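Local coordinates for protein nitrate reductase (Ulva prolifera, PDB 5YLY) that probably reduces nitrate to nitrite with electrons from NADH, here represented by its FAD-bearing cytochrome b5 reductase domain, at residues Ser261-Pro266 and Ala273-Leu278; Met281-Glu284 and Thr288-Glu291; Arg195-Asn200 and Gly241-Asp246. One frame throughout, in Å; residues are numbered along the deposited sequence.

All three contacts share the six-stranded parallel sheet of the Rossmann-like NAD-binding half of the domain. Along the chain interaction 3 closes first, then interaction 1, then interaction 2. Interaction 1 packs helix 267-280 on strand 259-264; interaction 2 follows at the helix's C-terminal end and starts strand 289-291 at the sheet edge. Their centres are about 8 Å apart, and a probable backbone hydrogen bond, Ser-261 N to Thr-288 O, ties strand 259-264 to the residue just before strand 289-291. Interaction 3 lies about 9 Å from the centre of interaction 1 and about 15 Å from that of interaction 2. Together they pack connecting segments against the sheet, away from the FAD-binding residues.

Interaction 1 (Ser261-Pro266 and Ala273-Leu278); sequences SVLCGP and ACHPNL
Leu-263 carries this contact, pushing its two methyls from strand 259-264 into helix 267-280. The apolar part centres on CD2, which sits 3.6 Å from CB of Cys-274 and 3.9 Å from CD1 of Leu-278; the two leucines meet tip to tip. Leu-263 CG stands anti to its carbonyl carbon (chi1 -65°), which leaves both methyls facing the helix. Two residues earlier on the strand, Ser-261 OG lies 3.6 Å from Leu-278 CD2; this hydroxyl hydrogen-bonds Asn-166.

A CH-pi contact comes next. The same Leu-263 CD2 rests over one face of the His-275 ring, 4.0 Å from its centroid but displaced toward the rim, on the NE2 side. That ring is held from its polar end, where NE2 hydrogen-bonds Glu-291 of the adjoining strand; the carboxylate would tend to stabilise a proton on NE2.

Within the helix one side-chain bond stands out. Pro-276 kinks the helix, and the backbone N of Asn-277 makes no bond to the preceding turn; instead Asn-277 ND2 donates to O of Ala-273 at 2.8 Å, using the acceptor which that N would normally take.

The strand and helix run nearly antiparallel (167°), as the first strand and helix of a beta-alpha-beta unit that ends in strand 289-291. The chemistry implies a largely apolar, wholly buried interface whose few polar groups turn to partners beside it.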
ATOM      1  N   SER A 261       1.874   0.310  14.951  1.00 31.78           N
ATOM      2  CA  SER A 261       1.596  -0.699  13.938  1.00 30.04           C
ATOM      3  C   SER A 261       0.585  -0.082  12.999  1.00 35.59           C
ATOM      4  O   SER A 261      -0.344   0.590  13.464  1.00 35.44           O
ATOM      5  CB  SER A 261       1.025  -1.982  14.551  1.00 32.19           C
ATOM      6  OG  SER A 261       1.930  -2.573  15.465  1.00 33.67           O
ATOM      7  N   VAL A 262       0.818  -0.228  11.683  1.00 29.30           N
ATOM      8  CA  VAL A 262      -0.096   0.281  10.656  1.00 28.63           C
ATOM      9  C   VAL A 262      -0.581  -0.893   9.837  1.00 30.28           C
ATOM     10  O   VAL A 262       0.168  -1.843   9.622  1.00 29.63           O
ATOM     11  CB  VAL A 262       0.451   1.476   9.824  1.00 29.95           C
ATOM     12  CG1 VAL A 262       0.647   2.707  10.704  1.00 30.12           C
ATOM     13  CG2 VAL A 262       1.747   1.109   9.090  1.00 27.08           C
ATOM     14  N   LEU A 263      -1.836  -0.868   9.412  1.00 29.55           N
ATOM     15  CA  LEU A 263      -2.455  -2.021   8.781  1.00 30.63           C
ATOM     16  C   LEU A 263      -3.244  -1.661   7.567  1.00 33.31           C
ATOM     17  O   LEU A 263      -3.935  -0.647   7.563  1.00 33.20           O
ATOM     18  CB  LEU A 263      -3.452  -2.665   9.785  1.00 33.07           C
ATOM     19  CG  LEU A 263      -2.894  -3.283  11.082  1.00 40.45           C
ATOM     20  CD1 LEU A 263      -2.752  -2.240  12.174  1.00 42.92           C
ATOM     21  CD2 LEU A 263      -3.894  -4.268  11.642  1.00 46.39           C
ATOM     22  N   CYS A 264      -3.201  -2.539   6.559  1.00 30.38           N
ATOM     23  CA  CYS A 264      -4.018  -2.389   5.368  1.00 30.34           C
ATOM     24  C   CYS A 264      -4.231  -3.735   4.727  1.00 34.92           C
ATOM     25  O   CYS A 264      -3.282  -4.422   4.361  1.00 32.27           O
ATOM     26  CB  CYS A 264      -3.443  -1.374   4.384  1.00 30.28           C
ATOM     27  SG  CYS A 264      -4.596  -0.947   3.054  1.00 34.31           S
ATOM     28  N   GLY A 265      -5.485  -4.117   4.633  1.00 33.55           N
ATOM     29  CA  GLY A 265      -5.842  -5.387   4.037  1.00 33.80           C
ATOM     30  C   GLY A 265      -7.321  -5.653   4.116  1.00 39.23           C
ATOM     31  O   GLY A 265      -8.074  -4.815   4.626  1.00 38.17           O
ATOM     32  N   PRO A 266      -7.749  -6.854   3.666  1.00 38.25           N
ATOM     33  CA  PRO A 266      -9.181  -7.194   3.729  1.00 40.26           C
ATOM     34  C   PRO A 266      -9.735  -7.040   5.153  1.00 47.03           C
ATOM     35  O   PRO A 266      -9.051  -7.405   6.127  1.00 45.67           O
ATOM     36  CB  PRO A 266      -9.222  -8.646   3.254  1.00 42.45           C
ATOM     37  CG  PRO A 266      -8.036  -8.771   2.357  1.00 44.17           C
ATOM     38  CD  PRO A 266      -6.967  -7.943   3.043  1.00 39.16           C
ATOM     39  N   ALA A 273      -7.569 -11.555  12.436  1.00 47.13           N
ATOM     40  CA  ALA A 273      -6.213 -12.106  12.539  1.00 46.34           C
ATOM     41  C   ALA A 273      -5.147 -11.139  13.051  1.00 49.27           C
ATOM     42  O   ALA A 273      -4.148 -11.594  13.604  1.00 50.73           O
ATOM     43  CB  ALA A 273      -5.776 -12.693  11.203  1.00 45.16           C
ATOM     44  N   CYS A 274      -5.312  -9.828  12.816  1.00 41.70           N
ATOM     45  CA  CYS A 274      -4.298  -8.848  13.162  1.00 38.18           C
ATOM     46  C   CYS A 274      -4.486  -8.183  14.506  1.00 40.33           C
ATOM     47  O   CYS A 274      -3.587  -8.290  15.333  1.00 38.56           O
ATOM     48  CB  CYS A 274      -4.162  -7.812  12.057  1.00 36.12           C
ATOM     49  SG  CYS A 274      -3.703  -8.528  10.470  1.00 39.21           S
ATOM     50  N   HIS A 275      -5.558  -7.380  14.665  1.00 39.04           N
ATOM     51  CA  HIS A 275      -5.801  -6.634  15.900  1.00 41.19           C
ATOM     52  C   HIS A 275      -5.767  -7.501  17.156  1.00 44.52           C
ATOM     53  O   HIS A 275      -5.133  -7.077  18.122  1.00 43.77           O
ATOM     54  CB  HIS A 275      -7.094  -5.807  15.834  1.00 44.05           C
ATOM     55  CG  HIS A 275      -6.961  -4.599  14.962  1.00 45.78           C
ATOM     56  ND1 HIS A 275      -6.183  -3.528  15.333  1.00 46.64           N
ATOM     57  CD2 HIS A 275      -7.525  -4.333  13.766  1.00 47.37           C
ATOM     58  CE1 HIS A 275      -6.285  -2.654  14.347  1.00 45.08           C
ATOM     59  NE2 HIS A 275      -7.088  -3.095  13.386  1.00 45.48           N
ATOM     60  N   PRO A 276      -6.395  -8.705  17.194  1.00 40.60           N
ATOM     61  CA  PRO A 276      -6.319  -9.516  18.419  1.00 42.62           C
ATOM     62  C   PRO A 276      -4.882  -9.838  18.858  1.00 45.54           C
ATOM     63  O   PRO A 276      -4.564  -9.776  20.050  1.00 45.87           O
ATOM     64  CB  PRO A 276      -7.117 -10.773  18.052  1.00 45.19           C
ATOM     65  CG  PRO A 276      -8.059 -10.325  16.990  1.00 47.87           C
ATOM     66  CD  PRO A 276      -7.225  -9.380  16.171  1.00 41.45           C
ATOM     67  N   ASN A 277      -4.026 -10.162  17.888  1.00 42.01           N
ATOM     68  CA  ASN A 277      -2.627 -10.518  18.106  1.00 41.69           C
ATOM     69  C   ASN A 277      -1.754  -9.302  18.433  1.00 43.37           C
ATOM     70  O   ASN A 277      -0.894  -9.401  19.309  1.00 41.22           O
ATOM     71  CB  ASN A 277      -2.110 -11.340  16.923  1.00 44.05           C
ATOM     72  CG  ASN A 277      -2.761 -12.712  16.910  1.00 50.24           C
ATOM     73  OD1 ASN A 277      -2.810 -13.402  17.928  1.00 42.14           O
ATOM     74  ND2 ASN A 277      -3.380 -13.095  15.804  1.00 44.20           N
ATOM     75  N   LEU A 278      -1.994  -8.139  17.778  1.00 39.56           N
ATOM     76  CA  LEU A 278      -1.257  -6.910  18.115  1.00 37.90           C
ATOM     77  C   LEU A 278      -1.646  -6.464  19.537  1.00 43.25           C
ATOM     78  O   LEU A 278      -0.783  -6.022  20.308  1.00 42.33           O
ATOM     79  CB  LEU A 278      -1.542  -5.782  17.116  1.00 35.98           C
ATOM     80  CG  LEU A 278      -1.030  -5.991  15.696  1.00 38.21           C
ATOM     81  CD1 LEU A 278      -1.663  -4.994  14.749  1.00 38.62           C
ATOM     82  CD2 LEU A 278       0.495  -5.853  15.617  1.00 37.81           C
TER

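Interaction 2 (Met281-Glu284 and Thr288-Glu291); sequences MGFE and TSIE
Thr-288 meets Phe-283 and Glu-284 just before strand 289-291 begins. Its CB comes 4.1 Å from CD1 of Phe-283, whose side chain crosses that of the threonine at about a right angle. One atom further, OG1 does the real work: it accepts from N of Glu-284 at 2.8 Å, with an N-H...O angle of 148°. A chi1 of 60° places this hydroxyl between the backbone N and the carbonyl carbon of Thr-288, turned to the loop, where it also lies 3.4 Å from CA of Phe-283. A water also lies 2.7 Å from OG1 and donates a hydrogen bond to O of Gly-282.

That glycine marks the end of helix 267-280: with positive phi and two bonds back into the last turn it completes a Schellman motif, and the chain turns from there toward the final strand of a beta-alpha-beta unit. The turn is closed by Glu-284 O, which takes two backbone donors. Thr-288 N reaches it in the carbonyl plane, making an alpha-turn from 284 to 288, while Ser-289 N, at 3.0 Å, approaches from above that plane.

Next to it, OG of Ser-289 sits 3.2 Å from CB of Phe-283. The phenyl ring continues inward to Leu-278 of the helix and to Thr-259 and Ser-261 of strand 259-264, whereas Glu-284 stays at the exposed margin.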
ATOM      1  N   MET A 281       0.339  -8.156  21.880  1.00 45.23           N
ATOM      2  CA  MET A 281       1.725  -7.658  21.848  1.00 42.39           C
ATOM      3  C   MET A 281       1.890  -6.262  22.471  1.00 47.87           C
ATOM      4  O   MET A 281       2.987  -5.684  22.411  1.00 47.20           O
ATOM      5  CB  MET A 281       2.296  -7.714  20.435  1.00 41.27           C
ATOM      6  CG  MET A 281       2.589  -9.119  19.991  1.00 43.79           C
ATOM      7  SD  MET A 281       3.071  -9.160  18.250  1.00 42.70           S
ATOM      8  CE  MET A 281       4.789  -8.660  18.376  1.00 37.83           C
ATOM      9  N   GLY A 282       0.803  -5.740  23.049  1.00 46.01           N
ATOM     10  CA  GLY A 282       0.784  -4.445  23.728  1.00 46.59           C
ATOM     11  C   GLY A 282       0.189  -3.273  22.972  1.00 48.09           C
ATOM     12  O   GLY A 282       0.157  -2.163  23.503  1.00 48.14           O
ATOM     13  N   PHE A 283      -0.239  -3.477  21.722  1.00 42.25           N
ATOM     14  CA  PHE A 283      -0.811  -2.395  20.926  1.00 40.05           C
ATOM     15  C   PHE A 283      -2.268  -2.109  21.293  1.00 49.87           C
ATOM     16  O   PHE A 283      -2.915  -2.917  21.960  1.00 50.29           O
ATOM     17  CB  PHE A 283      -0.614  -2.643  19.414  1.00 38.03           C
ATOM     18  CG  PHE A 283       0.850  -2.678  19.042  1.00 36.38           C
ATOM     19  CD1 PHE A 283       1.540  -1.504  18.754  1.00 36.98           C
ATOM     20  CD2 PHE A 283       1.542  -3.886  18.985  1.00 36.97           C
ATOM     21  CE1 PHE A 283       2.899  -1.533  18.429  1.00 36.26           C
ATOM     22  CE2 PHE A 283       2.895  -3.916  18.647  1.00 38.00           C
ATOM     23  CZ  PHE A 283       3.569  -2.734  18.376  1.00 34.99           C
ATOM     24  N   GLU A 284      -2.761  -0.928  20.891  1.00 50.30           N
ATOM     25  CA  GLU A 284      -4.108  -0.445  21.185  1.00 52.88           C
ATOM     26  C   GLU A 284      -4.762   0.037  19.883  1.00 57.28           C
ATOM     27  O   GLU A 284      -4.274   0.984  19.262  1.00 56.11           O
ATOM     28  CB  GLU A 284      -4.002   0.703  22.202  1.00 55.32           C
ATOM     29  CG  GLU A 284      -5.284   1.055  22.928  1.00 67.03           C
ATOM     30  CD  GLU A 284      -5.166   2.252  23.857  1.00 91.11           C
ATOM     31  OE1 GLU A 284      -4.024   2.682  24.146  1.00 80.13           O
ATOM     32  OE2 GLU A 284      -6.222   2.789  24.260  1.00 90.23           O
ATOM     33  N   THR A 288      -2.341   3.011  18.880  1.00 49.78           N
ATOM     34  CA  THR A 288      -0.998   2.545  18.474  1.00 46.40           C
ATOM     35  C   THR A 288      -1.065   1.510  17.342  1.00 46.57           C
ATOM     36  O   THR A 288      -0.026   1.103  16.825  1.00 44.57           O
ATOM     37  CB  THR A 288      -0.146   2.068  19.649  1.00 50.87           C
ATOM     38  OG1 THR A 288      -0.799   0.989  20.309  1.00 49.25           O
ATOM     39  CG2 THR A 288       0.199   3.187  20.623  1.00 49.95           C
ATOM     40  N   SER A 289      -2.280   1.089  16.969  1.00 43.54           N
ATOM     41  CA  SER A 289      -2.580   0.187  15.851  1.00 42.80           C
ATOM     42  C   SER A 289      -3.518   1.002  14.961  1.00 46.28           C
ATOM     43  O   SER A 289      -4.681   1.219  15.333  1.00 49.24           O
ATOM     44  CB  SER A 289      -3.276  -1.081  16.344  1.00 49.99           C
ATOM     45  OG  SER A 289      -2.374  -2.088  16.763  1.00 56.28           O
ATOM     46  N   ILE A 290      -3.006   1.497  13.819  1.00 38.14           N
ATOM     47  CA  ILE A 290      -3.733   2.391  12.931  1.00 37.95           C
ATOM     48  C   ILE A 290      -4.014   1.723  11.598  1.00 42.02           C
ATOM     49  O   ILE A 290      -3.097   1.186  10.975  1.00 39.55           O
ATOM     50  CB  ILE A 290      -2.926   3.734  12.785  1.00 40.69           C
ATOM     51  CG1 ILE A 290      -2.786   4.465  14.146  1.00 42.95           C
ATOM     52  CG2 ILE A 290      -3.502   4.677  11.695  1.00 40.39           C
ATOM     53  CD1 ILE A 290      -1.525   5.357  14.291  1.00 41.93           C
ATOM     54  N   GLU A 291      -5.279   1.801  11.126  1.00 40.49           N
ATOM     55  CA  GLU A 291      -5.614   1.226   9.832  1.00 39.61           C
ATOM     56  C   GLU A 291      -5.587   2.294   8.763  1.00 44.33           C
ATOM     57  O   GLU A 291      -6.033   3.420   9.009  1.00 44.52           O
ATOM     58  CB  GLU A 291      -7.024   0.630   9.844  1.00 42.28           C
ATOM     59  CG  GLU A 291      -7.164  -0.630  10.662  1.00 50.75           C
ATOM     60  CD  GLU A 291      -8.552  -1.231  10.636  1.00 62.23           C
ATOM     61  OE1 GLU A 291      -9.397  -0.821   9.806  1.00 50.33           O
ATOM     62  OE2 GLU A 291      -8.784  -2.141  11.454  1.00 51.95           O
TER
HETATM   63  O   HOH W   1      -0.080   0.579  22.892  1.00 46.94           O

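Interaction 3 (Arg195-Asn200 and Gly241-Asp246); sequences RLLYAN and GFIDLD
Ile-243 points at strand 193-200 and spreads its branches over two residues of it, Leu-197 and Ala-199. The CG2 methyl goes to the leucine: CG2 of Ile-243 lies 3.9 Å from CD2 of Leu-197, the two side chains reaching toward each other tip to tip. The CG1-CD1 arm goes to the alanine, with CD1 of Ile-243 3.8 Å from CB of Ala-199. Between them CG1 bridges the pair, 4.1 Å from Ala-199 CB and 4.2 Å from Leu-197 CD2. With CG1 anti to the carbonyl carbon and CG2 anti to the backbone N (chi1 -65°), this rotamer sends CG2 toward Leu-197 and the CG1-CD1 arm toward Ala-199. Leu-197 answers with its own CG anti to the backbone N (chi1 174°), and of its two methyls CD2 is the one that meets the isoleucine. The CB of Ala-199 is itself the surface that CD1 meets. Here the backbones also come nearest, CA of Ala-199 lying 7.4 Å from CA of Ile-243.

Just after Ile-243 the chain turns into helix 245-251. Asp-244 is its N-cap, the side chain directed away from the strand and OD1 accepting from N of Met-247.

This is buried apolar packing on one face of the parallel sheet, where the chain leaves edge strand 239-240 and passes back over the sheet on its way to strand 259-264. Ile-243 also touches Ile-168 of strand 164-170 and Cys-274 of helix 267-280, Ala-199 meets Met-269 of that helix, and Leu-197 touches Leu-252, just beyond helix 245-251.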
ATOM      1  N   ARG A 195       9.210  -3.106  10.363  1.00 22.61           N
ATOM      2  CA  ARG A 195       9.007  -4.541  10.223  1.00 22.28           C
ATOM      3  C   ARG A 195       7.765  -4.730   9.388  1.00 25.71           C
ATOM      4  O   ARG A 195       6.715  -4.200   9.743  1.00 26.37           O
ATOM      5  CB  ARG A 195       8.834  -5.257  11.589  1.00 23.25           C
ATOM      6  CG  ARG A 195      10.123  -5.288  12.418  1.00 30.41           C
ATOM      7  CD  ARG A 195      11.220  -6.119  11.773  1.00 33.94           C
ATOM      8  NE  ARG A 195      12.436  -6.138  12.594  1.00 36.50           N
ATOM      9  CZ  ARG A 195      13.418  -5.235  12.534  1.00 43.70           C
ATOM     10  NH1 ARG A 195      13.335  -4.199  11.696  1.00 29.42           N
ATOM     11  NH2 ARG A 195      14.471  -5.340  13.339  1.00 35.63           N
ATOM     12  N   LEU A 196       7.872  -5.463   8.283  1.00 23.38           N
ATOM     13  CA  LEU A 196       6.696  -5.731   7.469  1.00 23.41           C
ATOM     14  C   LEU A 196       6.313  -7.196   7.533  1.00 27.56           C
ATOM     15  O   LEU A 196       7.171  -8.085   7.385  1.00 26.94           O
ATOM     16  CB  LEU A 196       6.969  -5.306   5.998  1.00 22.42           C
ATOM     17  CG  LEU A 196       5.919  -5.751   4.942  1.00 24.08           C
ATOM     18  CD1 LEU A 196       4.563  -5.049   5.161  1.00 24.03           C
ATOM     19  CD2 LEU A 196       6.443  -5.471   3.509  1.00 24.26           C
ATOM     20  N   LEU A 197       5.009  -7.441   7.702  1.00 24.60           N
ATOM     21  CA  LEU A 197       4.442  -8.782   7.644  1.00 24.99           C
ATOM     22  C   LEU A 197       3.427  -8.742   6.495  1.00 27.20           C
ATOM     23  O   LEU A 197       2.491  -7.948   6.518  1.00 26.71           O
ATOM     24  CB  LEU A 197       3.833  -9.196   8.989  1.00 26.03           C
ATOM     25  CG  LEU A 197       3.069 -10.553   9.020  1.00 30.59           C
ATOM     26  CD1 LEU A 197       3.957 -11.717   8.552  1.00 31.47           C
ATOM     27  CD2 LEU A 197       2.601 -10.875  10.425  1.00 33.52           C
ATOM     28  N   TYR A 198       3.671  -9.525   5.444  1.00 25.76           N
ATOM     29  CA  TYR A 198       2.827  -9.433   4.249  1.00 25.50           C
ATOM     30  C   TYR A 198       2.163 -10.759   3.973  1.00 29.67           C
ATOM     31  O   TYR A 198       2.851 -11.744   3.683  1.00 28.57           O
ATOM     32  CB  TYR A 198       3.702  -8.942   3.061  1.00 24.37           C
ATOM     33  CG  TYR A 198       3.006  -8.623   1.749  1.00 24.85           C
ATOM     34  CD1 TYR A 198       1.645  -8.312   1.708  1.00 26.88           C
ATOM     35  CD2 TYR A 198       3.724  -8.583   0.548  1.00 25.42           C
ATOM     36  CE1 TYR A 198       1.004  -8.030   0.496  1.00 27.66           C
ATOM     37  CE2 TYR A 198       3.110  -8.234  -0.655  1.00 24.79           C
ATOM     38  CZ  TYR A 198       1.748  -7.978  -0.681  1.00 28.42           C
ATOM     39  OH  TYR A 198       1.143  -7.720  -1.883  1.00 27.65           O
ATOM     40  N   ALA A 199       0.819 -10.778   4.031  1.00 26.80           N
ATOM     41  CA  ALA A 199       0.028 -12.004   3.824  1.00 29.03           C
ATOM     42  C   ALA A 199      -0.665 -12.023   2.465  1.00 34.01           C
ATOM     43  O   ALA A 199      -1.194 -11.001   2.026  1.00 35.26           O
ATOM     44  CB  ALA A 199      -1.010 -12.144   4.920  1.00 31.55           C
ATOM     45  N   ASN A 200      -0.654 -13.183   1.786  1.00 31.93           N
ATOM     46  CA  ASN A 200      -1.322 -13.353   0.492  1.00 32.23           C
ATOM     47  C   ASN A 200      -1.841 -14.757   0.377  1.00 37.59           C
ATOM     48  O   ASN A 200      -1.370 -15.628   1.102  1.00 36.55           O
ATOM     49  CB  ASN A 200      -0.381 -13.070  -0.676  1.00 32.21           C
ATOM     50  CG  ASN A 200       0.007 -11.634  -0.742  1.00 41.24           C
ATOM     51  OD1 ASN A 200      -0.792 -10.777  -1.113  1.00 36.52           O
ATOM     52  ND2 ASN A 200       1.184 -11.332  -0.233  1.00 29.92           N
ATOM     53  N   GLY A 241      -0.263 -20.265   6.236  1.00 54.17           N
ATOM     54  CA  GLY A 241      -1.536 -20.061   6.917  1.00 56.04           C
ATOM     55  C   GLY A 241      -1.814 -18.628   7.299  1.00 58.50           C
ATOM     56  O   GLY A 241      -1.130 -17.718   6.835  1.00 56.22           O
ATOM     57  N   PHE A 242      -2.828 -18.427   8.144  1.00 57.65           N
ATOM     58  CA  PHE A 242      -3.249 -17.100   8.594  1.00 57.28           C
ATOM     59  C   PHE A 242      -2.281 -16.504   9.607  1.00 57.63           C
ATOM     60  O   PHE A 242      -1.630 -17.241  10.362  1.00 56.84           O
ATOM     61  CB  PHE A 242      -4.657 -17.147   9.226  1.00 61.88           C
ATOM     62  CG  PHE A 242      -5.733 -17.819   8.405  1.00 66.29           C
ATOM     63  CD1 PHE A 242      -6.042 -17.363   7.126  1.00 69.66           C
ATOM     64  CD2 PHE A 242      -6.471 -18.876   8.932  1.00 71.94           C
ATOM     65  CE1 PHE A 242      -7.051 -17.981   6.374  1.00 72.44           C
ATOM     66  CE2 PHE A 242      -7.478 -19.487   8.183  1.00 76.69           C
ATOM     67  CZ  PHE A 242      -7.759 -19.038   6.907  1.00 73.87           C
ATOM     68  N   ILE A 243      -2.234 -15.161   9.654  1.00 50.36           N
ATOM     69  CA  ILE A 243      -1.441 -14.433  10.636  1.00 48.08           C
ATOM     70  C   ILE A 243      -1.949 -14.863  12.045  1.00 53.08           C
ATOM     71  O   ILE A 243      -3.156 -14.886  12.281  1.00 53.53           O
ATOM     72  CB  ILE A 243      -1.563 -12.912  10.389  1.00 48.65           C
ATOM     73  CG1 ILE A 243      -0.943 -12.515   9.015  1.00 46.60           C
ATOM     74  CG2 ILE A 243      -0.926 -12.116  11.521  1.00 48.72           C
ATOM     75  CD1 ILE A 243      -1.265 -11.138   8.526  1.00 52.38           C
ATOM     76  N   ASP A 244      -1.029 -15.294  12.923  1.00 48.48           N
ATOM     77  CA  ASP A 244      -1.330 -15.689  14.297  1.00 49.96           C
ATOM     78  C   ASP A 244      -0.339 -15.007  15.243  1.00 50.86           C
ATOM     79  O   ASP A 244       0.545 -14.278  14.772  1.00 48.02           O
ATOM     80  CB  ASP A 244      -1.384 -17.228  14.469  1.00 54.00           C
ATOM     81  CG  ASP A 244      -0.094 -18.023  14.258  1.00 59.32           C
ATOM     82  OD1 ASP A 244       0.959 -17.404  13.984  1.00 54.39           O
ATOM     83  OD2 ASP A 244      -0.139 -19.264  14.372  1.00 66.37           O
ATOM     84  N   LEU A 245      -0.501 -15.194  16.561  1.00 47.02           N
ATOM     85  CA  LEU A 245       0.380 -14.556  17.549  1.00 46.05           C
ATOM     86  C   LEU A 245       1.850 -14.892  17.326  1.00 48.94           C
ATOM     87  O   LEU A 245       2.678 -13.988  17.367  1.00 47.13           O
ATOM     88  CB  LEU A 245      -0.041 -14.891  18.999  1.00 48.00           C
ATOM     89  CG  LEU A 245       0.762 -14.193  20.113  1.00 51.50           C
ATOM     90  CD1 LEU A 245       0.658 -12.672  20.031  1.00 49.65           C
ATOM     91  CD2 LEU A 245       0.350 -14.696  21.492  1.00 54.03           C
ATOM     92  N   ASP A 246       2.168 -16.189  17.101  1.00 47.48           N
ATOM     93  CA  ASP A 246       3.538 -16.670  16.859  1.00 47.31           C
ATOM     94  C   ASP A 246       4.162 -15.960  15.659  1.00 45.93           C
ATOM     95  O   ASP A 246       5.298 -15.510  15.742  1.00 44.30           O
ATOM     96  CB  ASP A 246       3.558 -18.189  16.622  1.00 51.48           C
ATOM     97  CG  ASP A 246       4.644 -18.909  17.390  1.00 73.66           C
ATOM     98  OD1 ASP A 246       5.840 -18.616  17.145  1.00 74.32           O
ATOM     99  OD2 ASP A 246       4.299 -19.728  18.275  1.00 83.03           O
TER